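Local coordinates for trypsin-resistant surface T6 protein (Streptococcus pyogenes serotype M6, PDB 4P0D) that probably polymerises as the backbone (major) pilin subunit of cell-wall-anchored surface pili, being an elongated, modular three-domain structural protein, at residues V192-N197 with L245-D250; N415-N420 with E446-S451; V21-I26 with S94-L99. The protein carries 1 engineered substitution. One frame throughout, in Å; residues are numbered along the deposited sequence.

Contact 1 of 3, residues V192-N197 with L245-D250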
# COMPACT_ATOMS: atom_id res chain seq x y z
N VAL A 192 -2.24 12.92 -8.15
CA VAL A 192 -1.18 12.43 -7.24
C VAL A 192 -1.91 12.04 -5.96
O VAL A 192 -2.14 12.90 -5.13
CB VAL A 192 -0.16 13.53 -6.86
CG1 VAL A 192 0.95 12.96 -5.97
CG2 VAL A 192 0.45 14.19 -8.06
N TYR A 193 -2.28 10.77 -5.81
CA TYR A 193 -3.25 10.37 -4.79
C TYR A 193 -2.80 9.09 -4.06
O TYR A 193 -2.61 8.05 -4.70
CB TYR A 193 -4.58 10.14 -5.48
CG TYR A 193 -5.81 9.97 -4.62
CD1 TYR A 193 -6.00 8.83 -3.85
CD2 TYR A 193 -6.83 10.92 -4.66
CE1 TYR A 193 -7.15 8.66 -3.10
CE2 TYR A 193 -7.97 10.77 -3.90
CZ TYR A 193 -8.13 9.63 -3.14
OH TYR A 193 -9.26 9.47 -2.40
N VAL A 194 -2.69 9.16 -2.73
CA VAL A 194 -2.18 8.04 -1.92
C VAL A 194 -3.25 7.47 -0.98
O VAL A 194 -4.04 8.21 -0.36
CB VAL A 194 -0.89 8.45 -1.17
CG1 VAL A 194 -0.37 7.30 -0.29
CG2 VAL A 194 0.18 8.89 -2.17
N SER A 195 -3.33 6.13 -0.94
CA SER A 195 -4.28 5.43 -0.07
C SER A 195 -3.61 4.26 0.66
O SER A 195 -2.64 3.68 0.18
CB SER A 195 -5.47 4.88 -0.87
OG SER A 195 -5.94 5.79 -1.84
N ASP A 196 -4.15 3.94 1.83
CA ASP A 196 -3.89 2.65 2.48
C ASP A 196 -5.12 2.26 3.26
O ASP A 196 -5.91 3.12 3.67
CB ASP A 196 -2.65 2.72 3.37
CG ASP A 196 -2.01 1.35 3.64
OD1 ASP A 196 -2.59 0.31 3.30
OD2 ASP A 196 -0.93 1.32 4.25
N ASN A 197 -5.31 0.95 3.41
CA ASN A 197 -6.30 0.42 4.32
C ASN A 197 -5.71 -0.81 5.02
O ASN A 197 -5.16 -1.70 4.38
CB ASN A 197 -7.60 0.05 3.60
CG ASN A 197 -8.81 -0.05 4.55
OD1 ASN A 197 -9.07 0.83 5.36
ND2 ASN A 197 -9.56 -1.13 4.42
N LEU A 245 -5.05 10.43 0.73
CA LEU A 245 -4.28 11.67 0.76
C LEU A 245 -4.01 12.10 -0.69
O LEU A 245 -3.29 11.43 -1.44
CB LEU A 245 -2.98 11.49 1.55
CG LEU A 245 -2.41 12.74 2.23
CD1 LEU A 245 -1.13 12.44 2.98
CD2 LEU A 245 -2.18 13.84 1.22
N SER A 246 -4.62 13.21 -1.08
CA SER A 246 -4.46 13.73 -2.43
C SER A 246 -3.49 14.88 -2.35
O SER A 246 -3.74 15.84 -1.61
CB SER A 246 -5.81 14.18 -3.02
OG SER A 246 -5.64 14.72 -4.32
N PHE A 247 -2.39 14.81 -3.10
CA PHE A 247 -1.44 15.92 -3.14
C PHE A 247 -1.72 16.85 -4.31
O PHE A 247 -2.39 16.48 -5.28
CB PHE A 247 -0.00 15.42 -3.25
CG PHE A 247 0.49 14.70 -2.02
CD1 PHE A 247 0.94 15.40 -0.92
CD2 PHE A 247 0.54 13.31 -1.99
CE1 PHE A 247 1.42 14.75 0.20
CE2 PHE A 247 1.02 12.64 -0.88
CZ PHE A 247 1.45 13.36 0.22
N ILE A 248 -1.19 18.07 -4.21
CA ILE A 248 -1.31 19.08 -5.23
C ILE A 248 -0.00 19.11 -6.02
O ILE A 248 1.00 19.70 -5.57
CB ILE A 248 -1.60 20.46 -4.59
CG1 ILE A 248 -2.83 20.34 -3.68
CG2 ILE A 248 -1.76 21.54 -5.67
CD1 ILE A 248 -3.16 21.61 -2.91
N TYR A 249 -0.02 18.47 -7.19
CA TYR A 249 1.22 18.21 -7.97
C TYR A 249 2.17 19.39 -8.06
O TYR A 249 3.37 19.27 -7.77
CB TYR A 249 0.89 17.73 -9.39
CG TYR A 249 2.11 17.41 -10.22
CD1 TYR A 249 2.74 16.17 -10.12
CD2 TYR A 249 2.63 18.34 -11.13
CE1 TYR A 249 3.84 15.87 -10.87
CE2 TYR A 249 3.75 18.05 -11.89
CZ TYR A 249 4.35 16.81 -11.77
OH TYR A 249 5.44 16.47 -12.52
N ASP A 250 1.62 20.53 -8.48
CA ASP A 250 2.43 21.72 -8.69
C ASP A 250 3.14 22.17 -7.40
O ASP A 250 4.31 22.59 -7.46
CB ASP A 250 1.60 22.85 -9.32
CG ASP A 250 1.20 22.54 -10.77
OD1 ASP A 250 1.88 21.75 -11.43
OD2 ASP A 250 0.19 23.10 -11.25
O HOH W 1 -4.70 14.16 -6.87
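An antiparallel strand pair in the middle, Cna-B-like domain sets Val192, Tyr193 and Val194 of strand 192-197 against Leu245, Ser246 and Phe247 of strand 242-247. Val194 and Leu245 form a hydrogen-bonded pair: Val194 N reaches Leu245 O at 2.7 Å, almost straight at the hydrogen (175°), and Leu245 N answers to Val194 O at 2.7 Å. The ladder continues with Phe247 N to Val192 O at 2.8 Å. Between these rungs Tyr193 and Ser246 are a non-hydrogen-bonded pair, and Tyr193 CD2 rests 3.8 Å from Ser246 CB; the phenol OH bonds onward to Asn296 O. A water accepts from Val192 N and is hydrogen-bonded to Ser246 OG.

On the face of Val194 and Leu245 the packing is apolar. Val194 CG2 comes to the edge of the Phe247 ring at CE2, 4.1 Å away. Leu245 CD2 sits over the centre of one face of the same ring, so Phe247 is gripped from face and edge. At the end of the pair, with CG1 opposite the backbone N (chi1 -178°), the two methyls of Val192 are split between two partners: CG1 packs on Phe247 CB, while CG2 lies 3.7 Å from Tyr249 CD1, in the plane of that ring at its edge. Tyr249 OH is hydrogen-bonded to Tyr183 N.

Further along strand 192-197, Asp196 OD2 is hydrogen-bonded to Lys152 NZ, and its side chain touches Asn278, consistent with the Lys-Asp-Asn grouping of isopeptide-forming pilin domains. Three short backbone bonds hold the pairing, and its valines and phenylalanine turn into a core shared with Ile259 and Phe282.

Contact 2 of 3, residues N415-N420 with E446-S451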
# COMPACT_ATOMS: atom_id res chain seq x y z
N ASN A 415 -7.35 -4.57 41.75
CA ASN A 415 -7.99 -5.50 42.70
C ASN A 415 -8.96 -6.48 42.04
O ASN A 415 -9.37 -7.45 42.68
CB ASN A 415 -8.70 -4.73 43.83
N LYS A 416 -9.33 -6.24 40.78
CA LYS A 416 -10.18 -7.16 40.02
C LYS A 416 -9.40 -8.05 39.04
O LYS A 416 -10.00 -8.78 38.25
CB LYS A 416 -11.25 -6.37 39.27
CG LYS A 416 -12.28 -5.72 40.17
CD LYS A 416 -13.42 -5.15 39.34
CE LYS A 416 -14.24 -4.14 40.11
NZ LYS A 416 -14.91 -3.22 39.15
N ALA A 417 -8.08 -8.00 39.11
CA ALA A 417 -7.23 -8.90 38.33
C ALA A 417 -7.40 -10.34 38.83
O ALA A 417 -7.35 -10.60 40.04
CB ALA A 417 -5.77 -8.48 38.43
N THR A 418 -7.61 -11.27 37.90
CA THR A 418 -7.66 -12.71 38.23
C THR A 418 -6.34 -13.14 38.84
O THR A 418 -5.29 -12.66 38.43
CB THR A 418 -7.86 -13.58 36.98
OG1 THR A 418 -8.98 -13.10 36.23
CG2 THR A 418 -8.08 -15.04 37.36
N ASP A 419 -6.41 -14.05 39.82
CA ASP A 419 -5.22 -14.66 40.43
C ASP A 419 -4.23 -13.63 40.98
O ASP A 419 -3.01 -13.87 40.97
CB ASP A 419 -4.51 -15.55 39.40
N ASN A 420 -4.76 -12.51 41.47
CA ASN A 420 -3.94 -11.36 41.91
C ASN A 420 -2.80 -11.04 40.93
O ASN A 420 -1.67 -10.74 41.34
CB ASN A 420 -3.38 -11.60 43.31
N GLU A 446 -3.84 1.44 33.35
CA GLU A 446 -3.23 0.11 33.45
C GLU A 446 -4.26 -0.92 33.03
O GLU A 446 -5.43 -0.76 33.33
CB GLU A 446 -2.78 -0.21 34.87
CG GLU A 446 -1.48 0.45 35.30
CD GLU A 446 -1.68 1.81 35.93
OE1 GLU A 446 -0.68 2.46 36.26
OE2 GLU A 446 -2.84 2.24 36.10
N ALA A 447 -3.83 -1.93 32.28
CA ALA A 447 -4.69 -3.03 31.86
C ALA A 447 -4.32 -4.30 32.62
O ALA A 447 -3.16 -4.74 32.56
CB ALA A 447 -4.58 -3.28 30.38
N TYR A 448 -5.32 -4.87 33.31
CA TYR A 448 -5.23 -6.21 33.93
C TYR A 448 -6.22 -7.13 33.26
O TYR A 448 -7.24 -6.69 32.75
CB TYR A 448 -5.56 -6.14 35.43
CG TYR A 448 -4.74 -5.13 36.13
CD1 TYR A 448 -5.15 -3.80 36.20
CD2 TYR A 448 -3.52 -5.47 36.70
CE1 TYR A 448 -4.38 -2.85 36.82
CE2 TYR A 448 -2.73 -4.52 37.32
CZ TYR A 448 -3.17 -3.21 37.38
OH TYR A 448 -2.40 -2.25 38.00
N ILE A 449 -5.92 -8.43 33.26
CA ILE A 449 -6.86 -9.44 32.79
C ILE A 449 -7.84 -9.69 33.93
O ILE A 449 -7.42 -10.08 35.02
CB ILE A 449 -6.14 -10.74 32.39
CG1 ILE A 449 -5.18 -10.46 31.22
CG2 ILE A 449 -7.15 -11.82 32.05
CD1 ILE A 449 -4.18 -11.57 30.96
N GLU A 450 -9.12 -9.44 33.68
CA GLU A 450 -10.16 -9.54 34.71
C GLU A 450 -10.73 -10.94 34.82
O GLU A 450 -11.06 -11.39 35.91
CB GLU A 450 -11.31 -8.57 34.43
CG GLU A 450 -12.30 -8.47 35.59
CD GLU A 450 -13.47 -7.55 35.32
OE1 GLU A 450 -13.89 -7.45 34.14
OE2 GLU A 450 -13.97 -6.93 36.28
N SER A 451 -10.85 -11.62 33.68
CA SER A 451 -11.35 -12.99 33.66
C SER A 451 -10.83 -13.73 32.43
O SER A 451 -10.40 -13.10 31.46
CB SER A 451 -12.88 -13.00 33.67
OG SER A 451 -13.40 -12.45 32.47
O HOH W 2 -11.64 -11.23 38.60
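Lys416 and Glu450 run alongside each other in the same direction, one from the loop 415-420 and the other from strand 446-451. Both chains are extended beyond CG. They meet through the flank of the lysine, where CD is 3.6 Å from Glu450 OE2; the ends do not pair, since Lys416 NZ stands 4.8 Å from Glu450 OE2, so any attraction between the charges is probably weak. NZ makes a long, weak ion pair with Asp413 OD2. Glu450 leaves its backbone with CG opposite the N (chi1 -170°), which brings CG to 3.5 Å from Lys416 O. A water donates to both Lys416 O and Glu450 O and so bridges the two backbones.

Ala417 presents its methyl to Tyr448: Ala417 CB lies 3.8 Å from Tyr448 CB and approaches the ring obliquely, while the tyrosine ring leads away from the loop. Next to it Thr418 takes over the polar grip. Its N donates to Ile449 O at 3.1 Å, with an angle of 161° at the hydrogen; Ala417 CA adds a CA-H...O contact to the same oxygen. Thr418 OG1 comes within 2.7 Å of Glu450 O.

Elsewhere strand 445-451 pairs with strand 409-411, through Tyr448 with Thr411 and Glu450 with Thr409, and with Gly425 of strand 425-428. The loop thus belongs to a crossover connection from strand 409-411 to the parallel strand 425-428, packed against the strand it passes, 445-451, in a small antiparallel sheet of order 409-411, 445-451, 425-428, 431-434.

Contact 3 of 3, residues V21-I26 with S94-L99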
# COMPACT_ATOMS: atom_id res chain seq x y z
N VAL A 21 -0.10 3.63 -29.55
CA VAL A 21 0.30 4.88 -30.16
C VAL A 21 -0.80 5.32 -31.15
O VAL A 21 -1.18 4.56 -32.06
CB VAL A 21 1.66 4.75 -30.89
CG1 VAL A 21 2.07 6.08 -31.48
CG2 VAL A 21 2.72 4.24 -29.93
N THR A 22 -1.31 6.52 -30.93
CA THR A 22 -2.29 7.13 -31.79
C THR A 22 -1.76 8.46 -32.31
O THR A 22 -1.28 9.29 -31.53
CB THR A 22 -3.60 7.39 -31.04
OG1 THR A 22 -3.97 6.23 -30.27
CG2 THR A 22 -4.72 7.73 -32.03
N LEU A 23 -1.84 8.67 -33.62
CA LEU A 23 -1.43 9.91 -34.24
C LEU A 23 -2.69 10.68 -34.66
O LEU A 23 -3.59 10.11 -35.29
CB LEU A 23 -0.53 9.65 -35.45
CG LEU A 23 0.97 9.82 -35.20
CD1 LEU A 23 1.49 8.85 -34.13
CD2 LEU A 23 1.74 9.62 -36.51
N TYR A 24 -2.77 11.95 -34.27
CA TYR A 24 -3.91 12.79 -34.61
C TYR A 24 -3.46 13.87 -35.54
O TYR A 24 -2.62 14.69 -35.18
CB TYR A 24 -4.49 13.42 -33.35
CG TYR A 24 -4.91 12.42 -32.31
CD1 TYR A 24 -6.17 11.85 -32.34
CD2 TYR A 24 -4.06 12.06 -31.26
CE1 TYR A 24 -6.58 10.94 -31.39
CE2 TYR A 24 -4.45 11.14 -30.31
CZ TYR A 24 -5.73 10.58 -30.37
OH TYR A 24 -6.16 9.66 -29.41
N LYS A 25 -3.99 13.88 -36.76
CA LYS A 25 -3.57 14.90 -37.71
C LYS A 25 -4.22 16.24 -37.38
O LYS A 25 -5.44 16.38 -37.44
CB LYS A 25 -3.92 14.47 -39.13
CG LYS A 25 -3.34 15.35 -40.21
CD LYS A 25 -3.89 14.82 -41.53
CE LYS A 25 -3.11 15.24 -42.73
NZ LYS A 25 -3.62 14.44 -43.88
N ILE A 26 -3.37 17.21 -37.06
CA ILE A 26 -3.79 18.57 -36.70
C ILE A 26 -3.43 19.62 -37.74
O ILE A 26 -3.85 20.77 -37.63
CB ILE A 26 -3.16 19.01 -35.35
CG1 ILE A 26 -1.64 18.88 -35.39
CG2 ILE A 26 -3.75 18.18 -34.22
CD1 ILE A 26 -0.91 19.79 -34.41
N SER A 94 2.32 17.24 -43.53
CA SER A 94 1.27 17.13 -42.53
C SER A 94 1.88 17.19 -41.14
O SER A 94 3.09 16.96 -40.97
CB SER A 94 0.48 15.83 -42.71
OG SER A 94 1.35 14.77 -43.07
N VAL A 95 1.04 17.53 -40.17
CA VAL A 95 1.46 17.78 -38.79
C VAL A 95 0.57 16.94 -37.88
O VAL A 95 -0.64 16.95 -38.04
CB VAL A 95 1.31 19.27 -38.43
CG1 VAL A 95 2.00 19.59 -37.12
CG2 VAL A 95 1.87 20.13 -39.56
N TYR A 96 1.19 16.23 -36.94
CA TYR A 96 0.49 15.32 -36.04
C TYR A 96 0.86 15.53 -34.57
O TYR A 96 1.95 15.93 -34.23
CB TYR A 96 0.82 13.85 -36.38
CG TYR A 96 0.39 13.38 -37.75
CD1 TYR A 96 1.18 13.64 -38.87
CD2 TYR A 96 -0.80 12.68 -37.92
CE1 TYR A 96 0.78 13.21 -40.12
CE2 TYR A 96 -1.20 12.25 -39.17
CZ TYR A 96 -0.40 12.52 -40.26
OH TYR A 96 -0.79 12.10 -41.50
N ILE A 97 -0.08 15.20 -33.69
CA ILE A 97 0.23 14.98 -32.28
C ILE A 97 0.16 13.49 -32.06
O ILE A 97 -0.83 12.87 -32.41
CB ILE A 97 -0.82 15.66 -31.37
CG1 ILE A 97 -0.75 17.18 -31.52
CG2 ILE A 97 -0.62 15.26 -29.91
CD1 ILE A 97 0.60 17.79 -31.20
N ALA A 98 1.21 12.91 -31.48
CA ALA A 98 1.18 11.51 -31.09
C ALA A 98 0.97 11.41 -29.59
O ALA A 98 1.62 12.11 -28.82
CB ALA A 98 2.48 10.83 -31.51
N LEU A 99 0.01 10.57 -29.19
CA LEU A 99 -0.18 10.19 -27.79
C LEU A 99 0.12 8.69 -27.59
O LEU A 99 -0.38 7.82 -28.33
CB LEU A 99 -1.59 10.50 -27.30
CG LEU A 99 -2.02 11.98 -27.37
CD1 LEU A 99 -3.47 12.13 -26.92
CD2 LEU A 99 -1.10 12.89 -26.55
O HOH W 3 -2.88 6.71 -27.59
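Ser94 touches the outer part of the Lys25 chain, its CB 3.6 Å from Lys25 CE, while its OG is hydrogen-bonded to Gly92 O. Val95 O accepts from Ile26 N at 2.9 Å, and Val95 CG1 packs against Ile26 CD1. The CG1 branch of Ile26 stands between its own backbone N and carbonyl carbon (chi1 55°), which carries the branch over Val95 O and on to Ile97.

Tyr96 is held like a plate: Lys25 CG lies over one face, a CH-pi contact 4.3 Å from the ring centroid, and Leu23 CD2 over the opposite face. Tyr88 meets the ring edge-to-face. In the N-terminal Ig-like domain the segments 21-26 and 94-99, of the neighbouring strands 20-31 and 94-101, run antiparallel with a marked twist, their axes at 142°.

Ile97 exchanges two backbone bonds with Tyr24, the shorter being Tyr24 N to Ile97 O at 2.8 Å; that oxygen also lies at the edge of the Tyr24 ring. Ile97 CG1 packs on Ile26 CD1, beside helix 56-68, whose Ile62 touches Ile97 and whose Ile66 touches Ile26. Ala98 CB is pressed tightly against Leu23 CD1, at 3.4 Å. Leu99 pairs with Thr22 by two backbone bonds; its CD1 meets Tyr24 CE2 at 3.7 Å, the side chains at about a right angle, and a water donating to Leu99 O is also hydrogen-bonded to Thr22 OG1.

The contacts lie in succession along the chain: contact 3 in the N-terminal Ig-like domain, contact 1 in the middle Cna-B-like domain, contact 2 towards the C-terminal end. They do not touch. Contacts 3 and 1 have centres 32 Å apart with nearest atoms about 16 Å apart, contacts 1 and 2 have centres 45 Å apart, and contacts 2 and 3, on opposite sides of the chain's centre, 75 Å. This spacing reflects an elongated molecule. Contacts 1 and 3 are buried strand pairings, whereas contact 2 lies at the surface. The bound calcium, at Ser82 and Thr85, is about 10 Å from the Val21 side chain of contact 3.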